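Putative exported protein (Bordetella pertussis Tohama I, PDB 2PFZ) binds pyroglutamic acid and probably delivers it to a tripartite ATP-independent periplasmic (TRAP) transporter as its extracytoplasmic solute receptor. Local coordinates at residues 74-79 and 103-108; 95-100 and 295-300. All blocks are in the same frame, centred on the assembly; numbering follows the deposited sequence.

In the fold
Helix 88-107 takes part in both contacts, whose centres lie about 12 Å apart. Contact 1 uses its C-terminal end, which meets the loop 74-79 through Val-75, Tyr-76, Lys-105 and Leu-106; three of these four touching residues are buried, and Tyr-76 supplies a hydroxyl and a ring. Contact 2 uses the middle of the helix and is partly buried, farther from the centre of the chain (about 18 Å against 14 Å), and rests on the methyl of Ala-97 against backbone and CB atoms of helix 289-299. Neither has a hydrogen bond across it. The two regions also meet directly: Gln-98 NE2 lies 2.8 Å from Val-75 O, a probable hydrogen bond, and Leu-78 CD1 packs 4.0 Å from Ile-295 CD1.

Contact 1. Residues 74-79 and 103-108; sequences PVYELD and EKKLAS
Tyr-76 reaches the last turns of helix 88-107 with the end of its ring, its OH coming to 3.4 Å from Leu-106 CD2 and 3.9 Å from Leu-106 CG. These are the short distances of the contact, and they define its tight, buried part: a phenol oxygen laid against one methyl branch of a leucine, with the two side chains running obliquely to each other. The CB of Leu-106 is not directed at the loop, but with CG anti to the carbonyl carbon (chi1 -78°) the end of the side chain comes nearer and brings CD2 to the hydroxyl. Phe-69 and Leu-102 also touch Tyr-76, while Met-111 and Leu-113 of strand 111-118 pack on Leu-106.

Toward Lys-105 the fit is looser. Lys-105 CG lies 4.2 Å from Tyr-76 CE2 and equally far from Val-75 CG1, so only the root of the aliphatic chain takes part. A bend at chi2 (75°) then leads the chain of this partly exposed residue away, and its NZ makes a long, weak ion pair with Asp-73. Val-75 CG1 also sits 3.9 Å above the plane of the neighbouring Tyr-76 ring, offset toward its rim, so the same methyl touches both the ring and the lysine chain. Beyond, exposed Ser-108 gives its OG to Lys-105 O in a 2.6 Å hydrogen bond, the donor tilted 17° from the carbonyl plane.

The contact is van der Waals packing of a loop on a helix, with no hydrogen bond across it; the side chain of Tyr-76 is about 14 Å from bound pyroglutamic acid, within the periplasmic-binding-protein fold of the DctP family.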
loop_
_atom_site.group_PDB
_atom_site.type_symbol
_atom_site.label_atom_id
_atom_site.label_comp_id
_atom_site.label_asym_id
_atom_site.label_seq_id
_atom_site.Cartn_x
_atom_site.Cartn_y
_atom_site.Cartn_z
ATOM N N PRO A 74 8.767 -13.200 2.279
ATOM C CA PRO A 74 7.399 -13.288 2.818
ATOM C C PRO A 74 6.974 -12.117 3.736
ATOM O O PRO A 74 5.782 -11.816 3.819
ATOM C CB PRO A 74 7.388 -14.625 3.593
ATOM C CG PRO A 74 8.582 -15.377 3.162
ATOM C CD PRO A 74 9.550 -14.433 2.527
ATOM N N VAL A 75 7.915 -11.432 4.402
ATOM C CA VAL A 75 7.513 -10.363 5.319
ATOM C C VAL A 75 6.753 -9.268 4.576
ATOM O O VAL A 75 5.906 -8.621 5.168
ATOM C CB VAL A 75 8.723 -9.721 6.083
ATOM C CG1 VAL A 75 9.565 -8.884 5.141
ATOM C CG2 VAL A 75 8.223 -8.854 7.288
ATOM N N TYR A 76 7.032 -9.110 3.282
ATOM C CA TYR A 76 6.444 -8.056 2.450
ATOM C C TYR A 76 5.005 -8.349 2.019
ATOM O O TYR A 76 4.264 -7.426 1.680
ATOM C CB TYR A 76 7.305 -7.824 1.206
ATOM C CG TYR A 76 8.556 -7.088 1.551
ATOM C CD1 TYR A 76 8.493 -5.762 2.035
ATOM C CD2 TYR A 76 9.802 -7.702 1.444
ATOM C CE1 TYR A 76 9.651 -5.078 2.395
ATOM C CE2 TYR A 76 10.985 -7.013 1.799
ATOM C CZ TYR A 76 10.892 -5.710 2.275
ATOM O OH TYR A 76 12.028 -4.995 2.636
ATOM N N GLU A 77 4.633 -9.626 2.057
ATOM C CA GLU A 77 3.327 -10.102 1.561
ATOM C C GLU A 77 2.192 -9.921 2.561
ATOM O O GLU A 77 1.022 -9.791 2.157
ATOM C CB GLU A 77 3.418 -11.571 1.125
ATOM C CG GLU A 77 2.106 -12.128 0.539
ATOM C CD GLU A 77 2.218 -13.535 -0.021
ATOM O OE1 GLU A 77 3.321 -14.113 -0.025
ATOM O OE2 GLU A 77 1.176 -14.070 -0.466
ATOM N N LEU A 78 2.541 -9.888 3.851
ATOM C CA LEU A 78 1.612 -10.014 4.965
ATOM C C LEU A 78 0.380 -9.120 4.904
ATOM O O LEU A 78 -0.742 -9.621 5.027
ATOM C CB LEU A 78 2.362 -9.876 6.321
ATOM C CG LEU A 78 1.518 -10.122 7.588
ATOM C CD1 LEU A 78 0.817 -11.503 7.581
ATOM C CD2 LEU A 78 2.390 -9.974 8.842
ATOM N N ASP A 79 0.565 -7.822 4.699
ATOM C CA ASP A 79 -0.586 -6.901 4.676
ATOM C C ASP A 79 -1.412 -6.924 3.367
ATOM O O ASP A 79 -2.363 -6.150 3.225
ATOM C CB ASP A 79 -0.185 -5.473 5.107
ATOM C CG ASP A 79 0.613 -4.717 4.057
ATOM O OD1 ASP A 79 0.545 -5.037 2.842
ATOM O OD2 ASP A 79 1.281 -3.732 4.457
ATOM N N GLU A 103 11.679 -4.418 10.001
ATOM C CA GLU A 103 12.893 -3.694 10.366
ATOM C C GLU A 103 14.123 -4.576 10.298
ATOM O O GLU A 103 15.160 -4.141 9.822
ATOM C CB GLU A 103 12.768 -3.094 11.761
ATOM C CG GLU A 103 11.730 -2.008 11.869
ATOM C CD GLU A 103 11.825 -1.273 13.165
ATOM O OE1 GLU A 103 11.087 -1.626 14.100
ATOM O OE2 GLU A 103 12.664 -0.364 13.264
ATOM N N LYS A 104 14.021 -5.804 10.806
ATOM C CA LYS A 104 15.116 -6.768 10.710
ATOM C C LYS A 104 15.513 -7.032 9.247
ATOM O O LYS A 104 16.697 -6.912 8.884
ATOM C CB LYS A 104 14.774 -8.066 11.458
ATOM C CG LYS A 104 15.789 -9.205 11.269
ATOM C CD LYS A 104 15.387 -10.443 12.017
ATOM C CE LYS A 104 16.447 -11.546 11.972
ATOM N NZ LYS A 104 15.887 -12.836 12.544
ATOM N N LYS A 105 14.527 -7.358 8.406
ATOM C CA LYS A 105 14.796 -7.617 6.994
ATOM C C LYS A 105 15.419 -6.407 6.316
ATOM O O LYS A 105 16.394 -6.543 5.586
ATOM C CB LYS A 105 13.516 -8.056 6.260
ATOM C CG LYS A 105 13.684 -8.241 4.738
ATOM C CD LYS A 105 14.437 -9.535 4.434
ATOM C CE LYS A 105 14.815 -9.618 2.957
ATOM N NZ LYS A 105 15.672 -10.811 2.790
ATOM N N LEU A 106 14.868 -5.222 6.572
ATOM C CA LEU A 106 15.412 -4.011 5.975
ATOM C C LEU A 106 16.843 -3.763 6.451
ATOM O O LEU A 106 17.709 -3.360 5.655
ATOM C CB LEU A 106 14.530 -2.803 6.287
ATOM C CG LEU A 106 13.231 -2.651 5.470
ATOM C CD1 LEU A 106 12.340 -1.620 6.148
ATOM C CD2 LEU A 106 13.498 -2.275 4.013
ATOM N N ALA A 107 17.085 -4.005 7.736
ATOM C CA ALA A 107 18.443 -3.850 8.290
ATOM C C ALA A 107 19.500 -4.726 7.616
ATOM O O ALA A 107 20.639 -4.255 7.414
ATOM C CB ALA A 107 18.462 -4.037 9.786
ATOM N N SER A 108 19.130 -5.962 7.258
ATOM C CA SER A 108 20.009 -6.906 6.531
ATOM C C SER A 108 20.455 -6.399 5.158
ATOM O O SER A 108 21.398 -6.940 4.565
ATOM C CB SER A 108 19.334 -8.275 6.370
ATOM O OG SER A 108 18.350 -8.230 5.343
#

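Contact 2. Residues 95-100 and 295-300; sequences YQAQKP and IDAYRK
Ala-97 and Tyr-298 bring the backbones of helices 88-107 and 289-299 to a CA-CA distance of 5.1 Å, close enough for a methyl of one helix to lie against the main chain of the other. That methyl is Ala-97 CB, directed at the second helix: it comes to 3.5 Å from Tyr-298 N and 3.7 Å from Tyr-298 CA, and so sits over backbone as much as over side chain. Ala-97 CB is also 3.9 Å from Ala-297 CB and 3.8 Å from Tyr-298 CB. Of the 112 Å² buried between the two segments, Ala-97 accounts for 62 Å², with Ala-297 and Tyr-298 sharing most of the remainder almost equally.

An alanine at this position of helix 88-107, with no side chain beyond its CB, lets the two helices come this close, and the contact joins the C-terminal helix of the chain to the DctP receptor fold. Ala-97 is buried, whereas Ala-297 and Tyr-298 are partly exposed; Gln-301, the last residue, also touches Ala-97.

Tyr-298 gives the contact its CB but sends the rest of its side chain along the partner helix. With CG anti to the backbone N (chi1 169°), the side chain packs on Leu-94 and Ala-90, one and two turns nearer the start of helix 88-107, and on Ala-85 before it. Its OH is hydrogen-bonded to Leu-84 O, which fixes the far end of the side chain on the segment leading into that helix, while a different side of helix 289-299 packs on Leu-280 of helix 266-287.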
loop_
_atom_site.group_PDB
_atom_site.type_symbol
_atom_site.label_atom_id
_atom_site.label_comp_id
_atom_site.label_asym_id
_atom_site.label_seq_id
_atom_site.Cartn_x
_atom_site.Cartn_y
_atom_site.Cartn_z
ATOM N N TYR A 95 0.281 -4.531 11.541
ATOM C CA TYR A 95 1.509 -3.761 11.367
ATOM C C TYR A 95 2.453 -3.904 12.562
ATOM O O TYR A 95 3.645 -4.181 12.381
ATOM C CB TYR A 95 1.138 -2.283 11.147
ATOM C CG TYR A 95 2.300 -1.276 11.183
ATOM C CD1 TYR A 95 3.598 -1.621 10.766
ATOM C CD2 TYR A 95 2.068 0.038 11.596
ATOM C CE1 TYR A 95 4.649 -0.668 10.783
ATOM C CE2 TYR A 95 3.118 0.992 11.631
ATOM C CZ TYR A 95 4.388 0.625 11.232
ATOM O OH TYR A 95 5.379 1.594 11.231
ATOM N N GLN A 96 1.947 -3.670 13.769
ATOM C CA GLN A 96 2.782 -3.765 14.977
ATOM C C GLN A 96 3.421 -5.139 15.152
ATOM O O GLN A 96 4.586 -5.238 15.530
ATOM C CB GLN A 96 1.969 -3.367 16.213
ATOM C CG GLN A 96 1.559 -1.882 16.232
ATOM C CD GLN A 96 2.718 -0.917 15.969
ATOM O OE1 GLN A 96 2.793 -0.282 14.917
ATOM N NE2 GLN A 96 3.604 -0.785 16.928
ATOM N N ALA A 97 2.665 -6.192 14.823
ATOM C CA ALA A 97 3.159 -7.573 14.796
ATOM C C ALA A 97 4.275 -7.777 13.734
ATOM O O ALA A 97 5.297 -8.468 13.973
ATOM C CB ALA A 97 1.995 -8.504 14.519
ATOM N N GLN A 98 4.086 -7.152 12.577
ATOM C CA GLN A 98 5.014 -7.291 11.436
ATOM C C GLN A 98 6.290 -6.480 11.595
ATOM O O GLN A 98 7.355 -6.846 11.082
ATOM C CB GLN A 98 4.304 -6.775 10.178
ATOM C CG GLN A 98 5.071 -6.828 8.870
ATOM C CD GLN A 98 4.309 -6.111 7.739
ATOM O OE1 GLN A 98 3.583 -5.148 7.990
ATOM N NE2 GLN A 98 4.490 -6.576 6.494
ATOM N N LYS A 99 6.156 -5.357 12.283
ATOM C CA LYS A 99 7.159 -4.290 12.239
ATOM C C LYS A 99 8.572 -4.769 12.614
ATOM O O LYS A 99 9.516 -4.474 11.891
ATOM C CB LYS A 99 6.724 -3.129 13.132
ATOM C CG LYS A 99 7.504 -1.849 12.871
ATOM C CD LYS A 99 7.080 -0.709 13.771
ATOM C CE LYS A 99 7.784 0.596 13.348
ATOM N NZ LYS A 99 7.380 1.788 14.178
ATOM N N PRO A 100 8.726 -5.511 13.727
ATOM C CA PRO A 100 10.098 -5.925 14.086
ATOM C C PRO A 100 10.778 -6.782 13.008
ATOM O O PRO A 100 11.996 -6.673 12.771
ATOM C CB PRO A 100 9.906 -6.726 15.390
ATOM C CG PRO A 100 8.557 -6.295 15.916
ATOM C CD PRO A 100 7.731 -5.996 14.710
ATOM N N ILE A 295 2.203 -14.101 12.973
ATOM C CA ILE A 295 0.779 -14.368 13.077
ATOM C C ILE A 295 0.361 -14.537 14.549
ATOM O O ILE A 295 -0.700 -14.051 14.950
ATOM C CB ILE A 295 0.354 -15.523 12.115
ATOM C CG1 ILE A 295 -0.929 -15.158 11.345
ATOM C CG2 ILE A 295 0.325 -16.856 12.824
ATOM C CD1 ILE A 295 -0.700 -14.042 10.278
ATOM N N ASP A 296 1.208 -15.178 15.358
ATOM C CA ASP A 296 0.944 -15.293 16.790
ATOM C C ASP A 296 0.889 -13.937 17.462
ATOM O O ASP A 296 -0.056 -13.666 18.212
ATOM C CB ASP A 296 1.944 -16.220 17.500
ATOM C CG ASP A 296 1.782 -17.694 17.104
ATOM O OD1 ASP A 296 0.789 -18.079 16.439
ATOM O OD2 ASP A 296 2.649 -18.495 17.481
ATOM N N ALA A 297 1.867 -13.065 17.170
ATOM C CA ALA A 297 1.869 -11.711 17.750
ATOM C C ALA A 297 0.648 -10.913 17.334
ATOM O O ALA A 297 0.104 -10.155 18.126
ATOM C CB ALA A 297 3.153 -10.939 17.396
ATOM N N TYR A 298 0.212 -11.082 16.085
ATOM C CA TYR A 298 -0.983 -10.384 15.609
ATOM C C TYR A 298 -2.234 -10.867 16.353
ATOM O O TYR A 298 -3.128 -10.075 16.698
ATOM C CB TYR A 298 -1.144 -10.612 14.110
ATOM C CG TYR A 298 -2.470 -10.174 13.542
ATOM C CD1 TYR A 298 -2.887 -8.842 13.647
ATOM C CD2 TYR A 298 -3.313 -11.081 12.903
ATOM C CE1 TYR A 298 -4.114 -8.429 13.133
ATOM C CE2 TYR A 298 -4.547 -10.672 12.380
ATOM C CZ TYR A 298 -4.927 -9.346 12.498
ATOM O OH TYR A 298 -6.132 -8.898 11.988
ATOM N N ARG A 299 -2.293 -12.175 16.564
ATOM C CA ARG A 299 -3.454 -12.790 17.187
ATOM C C ARG A 299 -3.507 -12.521 18.684
ATOM O O ARG A 299 -4.563 -12.692 19.286
ATOM C CB ARG A 299 -3.515 -14.295 16.887
ATOM C CG ARG A 299 -3.835 -14.579 15.441
ATOM C CD ARG A 299 -3.900 -16.061 15.136
ATOM N NE ARG A 299 -4.261 -16.232 13.735
ATOM C CZ ARG A 299 -3.983 -17.295 12.988
ATOM N NH1 ARG A 299 -3.330 -18.343 13.497
ATOM N NH2 ARG A 299 -4.369 -17.304 11.719
ATOM N N LYS A 300 -2.386 -12.078 19.257
ATOM C CA LYS A 300 -2.292 -11.710 20.677
ATOM C C LYS A 300 -2.737 -10.281 20.944
ATOM O O LYS A 300 -2.935 -9.890 22.085
ATOM C CB LYS A 300 -0.855 -11.804 21.172
ATOM C CG LYS A 300 -0.311 -13.187 21.493
ATOM C CD LYS A 300 1.198 -13.002 21.697
ATOM C CE LYS A 300 1.907 -14.197 22.319
ATOM N NZ LYS A 300 3.269 -13.742 22.703
#